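Side-chain contact in glutamate--LysW ligase ArgX (Sulfolobus tokodaii, PDB 3VPB), which probably catalyses the ATP-dependent joining of glutamate to the C-terminal glutamate of the carrier protein LysW in arginine biosynthesis: residues B[136-141]-B[151-156]. Numbering follows the deposited sequence.
Sequences LVSLIR and EHRELM. With ADP (adenosine-5'-diphosphate), chain L.
L136 and R153 make the nearest backbone approach between segments 136-141 and 151-156, their CA atoms 8.8 Å apart, so the backbones stay apart and helix 143-153 reaches across mainly by the R153 side chain. R153 spans most of this gap: its chain bends at CG (chi2 -76°) and then extends through CD (chi3 173°), carrying the guanidinium to the strand. There R153 NH2 donates a hydrogen bond to S138 OG at 3.2 Å, moderately bent at 141°; the hydroxyl sits at the edge of the guanidinium, almost in its plane. R153 NH2 also lies 2.8 Å from L136 O, but this approach is oblique and the angle too poor for a hydrogen bond. NH1 forms a salt bridge with D126, whose backbone also pairs with that of S138, so R153 ties the helix to two neighbouring strands. Beside this polar link, L136 CD1 meets M156 SD at 4.2 Å, the two side chains running opposite ways alongside one another. M156 ends a type I turn from R153. V137 points away from the helix and packs CG1 against O4' of the ADP ribose at 3.7 Å. T148 OG1 of the second subunit also bonds S138 OG, and H152 NE2 of that subunit bonds R153 NE. Within the ATP-grasp domain, the contact thus joins strand 138-140, outermost of its sheet within this chain and paired with strand 124-127, to the C-terminal end of helix 143-153.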
loop_
_atom_site.group_PDB
_atom_site.type_symbol
_atom_site.label_atom_id
_atom_site.label_comp_id
_atom_site.label_asym_id
_atom_site.label_seq_id
_atom_site.Cartn_x
_atom_site.Cartn_y
_atom_site.Cartn_z
ATOM N N LEU B 136 -15.251 -2.748 0.208
ATOM C CA LEU B 136 -14.785 -4.048 -0.333
ATOM C C LEU B 136 -15.710 -5.245 -0.070
ATOM O O LEU B 136 -15.263 -6.406 -0.189
ATOM C CB LEU B 136 -13.383 -4.404 0.184
ATOM C CG LEU B 136 -12.332 -3.315 0.146
ATOM C CD1 LEU B 136 -11.000 -3.836 0.728
ATOM C CD2 LEU B 136 -12.166 -2.884 -1.294
ATOM N N VAL B 137 -16.973 -4.989 0.266
ATOM C CA VAL B 137 -17.959 -6.080 0.396
ATOM C C VAL B 137 -18.420 -6.366 -1.030
ATOM O O VAL B 137 -19.054 -5.521 -1.671
ATOM C CB VAL B 137 -19.160 -5.705 1.283
ATOM C CG1 VAL B 137 -20.209 -6.851 1.332
ATOM C CG2 VAL B 137 -18.693 -5.348 2.715
ATOM N N SER B 138 -18.102 -7.547 -1.525
ATOM C CA SER B 138 -18.231 -7.812 -2.957
ATOM C C SER B 138 -19.221 -8.928 -3.198
ATOM O O SER B 138 -19.178 -9.960 -2.522
ATOM C CB SER B 138 -16.898 -8.235 -3.521
ATOM O OG SER B 138 -15.974 -7.190 -3.433
ATOM N N LEU B 139 -20.110 -8.693 -4.154
ATOM C CA LEU B 139 -21.068 -9.693 -4.614
ATOM C C LEU B 139 -20.394 -10.459 -5.753
ATOM O O LEU B 139 -19.956 -9.840 -6.756
ATOM C CB LEU B 139 -22.396 -8.997 -5.044
ATOM C CG LEU B 139 -23.625 -9.842 -5.443
ATOM C CD1 LEU B 139 -23.956 -10.895 -4.384
ATOM C CD2 LEU B 139 -24.867 -8.992 -5.769
ATOM N N ILE B 140 -20.257 -11.776 -5.595
ATOM C CA ILE B 140 -19.579 -12.616 -6.582
ATOM C C ILE B 140 -20.549 -13.628 -7.184
ATOM O O ILE B 140 -21.066 -14.525 -6.501
ATOM C CB ILE B 140 -18.325 -13.298 -6.026
ATOM C CG1 ILE B 140 -17.345 -12.217 -5.494
ATOM C CG2 ILE B 140 -17.629 -14.149 -7.122
ATOM C CD1 ILE B 140 -16.163 -12.750 -4.810
ATOM N N ARG B 141 -20.790 -13.465 -8.470
ATOM C CA ARG B 141 -21.904 -14.184 -9.104
ATOM C C ARG B 141 -21.443 -15.173 -10.157
ATOM O O ARG B 141 -22.238 -15.961 -10.645
ATOM C CB ARG B 141 -22.918 -13.187 -9.650
ATOM C CG ARG B 141 -23.575 -12.396 -8.523
ATOM C CD ARG B 141 -24.082 -11.113 -9.002
ATOM N NE ARG B 141 -23.031 -10.195 -9.453
ATOM C CZ ARG B 141 -23.306 -9.015 -9.995
ATOM N NH1 ARG B 141 -24.584 -8.644 -10.133
ATOM N NH2 ARG B 141 -22.326 -8.216 -10.401
ATOM N N GLU B 151 -7.715 -11.027 -7.580
ATOM C CA GLU B 151 -6.546 -10.269 -8.014
ATOM C C GLU B 151 -6.464 -8.908 -7.331
ATOM O O GLU B 151 -5.382 -8.474 -6.924
ATOM C CB GLU B 151 -6.573 -10.052 -9.542
ATOM C CG GLU B 151 -6.213 -11.269 -10.378
ATOM C CD GLU B 151 -6.045 -10.951 -11.873
ATOM O OE1 GLU B 151 -5.531 -11.821 -12.608
ATOM O OE2 GLU B 151 -6.422 -9.843 -12.299
ATOM N N HIS B 152 -7.604 -8.224 -7.263
ATOM C CA HIS B 152 -7.681 -6.937 -6.603
ATOM C C HIS B 152 -7.323 -7.005 -5.119
ATOM O O HIS B 152 -6.576 -6.134 -4.650
ATOM C CB HIS B 152 -9.048 -6.294 -6.810
ATOM C CG HIS B 152 -9.216 -5.668 -8.168
ATOM N ND1 HIS B 152 -9.397 -6.410 -9.317
ATOM C CD2 HIS B 152 -9.229 -4.371 -8.553
ATOM C CE1 HIS B 152 -9.507 -5.594 -10.355
ATOM N NE2 HIS B 152 -9.399 -4.353 -9.919
ATOM N N ARG B 153 -7.821 -8.024 -4.395
ATOM C CA ARG B 153 -7.490 -8.129 -2.965
ATOM C C ARG B 153 -5.981 -8.334 -2.749
ATOM O O ARG B 153 -5.420 -7.892 -1.736
ATOM C CB ARG B 153 -8.267 -9.251 -2.262
ATOM C CG ARG B 153 -9.789 -9.128 -2.285
ATOM C CD ARG B 153 -10.356 -8.099 -1.307
ATOM N NE ARG B 153 -11.800 -7.980 -1.562
ATOM C CZ ARG B 153 -12.739 -8.765 -1.045
ATOM N NH1 ARG B 153 -12.417 -9.717 -0.184
ATOM N NH2 ARG B 153 -14.011 -8.585 -1.397
ATOM N N GLU B 154 -5.327 -9.016 -3.688
ATOM C CA GLU B 154 -3.908 -9.347 -3.534
ATOM C C GLU B 154 -3.006 -8.130 -3.505
ATOM O O GLU B 154 -1.846 -8.222 -3.073
ATOM C CB GLU B 154 -3.443 -10.309 -4.642
ATOM C CG GLU B 154 -3.947 -11.715 -4.453
ATOM C CD GLU B 154 -3.407 -12.347 -3.191
ATOM O OE1 GLU B 154 -2.201 -12.675 -3.178
ATOM O OE2 GLU B 154 -4.181 -12.508 -2.213
ATOM N N LEU B 155 -3.527 -7.000 -3.979
ATOM C CA LEU B 155 -2.753 -5.765 -4.068
ATOM C C LEU B 155 -3.079 -4.769 -2.945
ATOM O O LEU B 155 -2.671 -3.609 -2.990
ATOM C CB LEU B 155 -2.943 -5.129 -5.451
ATOM C CG LEU B 155 -2.099 -5.638 -6.630
ATOM C CD1 LEU B 155 -2.101 -7.135 -6.766
ATOM C CD2 LEU B 155 -2.495 -4.995 -7.964
ATOM N N MET B 156 -3.806 -5.222 -1.925
ATOM C CA MET B 156 -4.096 -4.368 -0.764
ATOM C C MET B 156 -2.857 -4.252 0.117
ATOM O O MET B 156 -2.058 -5.186 0.201
ATOM C CB MET B 156 -5.271 -4.922 0.042
ATOM C CG MET B 156 -6.618 -4.957 -0.734
ATOM S SD MET B 156 -7.304 -3.341 -1.174
ATOM C CE MET B 156 -6.746 -3.116 -2.866
HETATM P PB ADP L . -19.609 -3.308 6.893
HETATM O O1B ADP L . -18.879 -3.456 8.175
HETATM O O2B ADP L . -20.956 -2.608 6.970
HETATM O O3B ADP L . -18.793 -2.814 5.733
HETATM P PA ADP L . -21.290 -5.627 6.400
HETATM O O1A ADP L . -20.877 -7.092 6.502
HETATM O O2A ADP L . -22.296 -4.991 7.334
HETATM O O3A ADP L . -19.897 -4.824 6.425
HETATM O "O5'" ADP L . -21.797 -5.432 4.889
HETATM C "C5'" ADP L . -22.313 -4.203 4.378
HETATM C "C4'" ADP L . -23.615 -4.459 3.643
HETATM O "O4'" ADP L . -23.398 -5.478 2.661
HETATM C "C3'" ADP L . -24.675 -5.023 4.594
HETATM O "O3'" ADP L . -25.445 -3.970 5.187
HETATM C "C2'" ADP L . -25.523 -5.874 3.679
HETATM O "O2'" ADP L . -26.465 -5.059 2.969
HETATM C "C1'" ADP L . -24.514 -6.376 2.680
HETATM N N9 ADP L . -24.024 -7.714 3.063
HETATM C C8 ADP L . -22.867 -8.025 3.701
HETATM N N7 ADP L . -22.774 -9.358 3.810
HETATM C C5 ADP L . -23.867 -9.900 3.236
HETATM C C6 ADP L . -24.404 -11.251 3.035
HETATM N N6 ADP L . -23.699 -12.320 3.450
HETATM N N1 ADP L . -25.575 -11.388 2.344
HETATM C C2 ADP L . -26.277 -10.337 1.903
HETATM N N3 ADP L . -25.847 -9.064 2.095
HETATM C C4 ADP L . -24.679 -8.816 2.749
#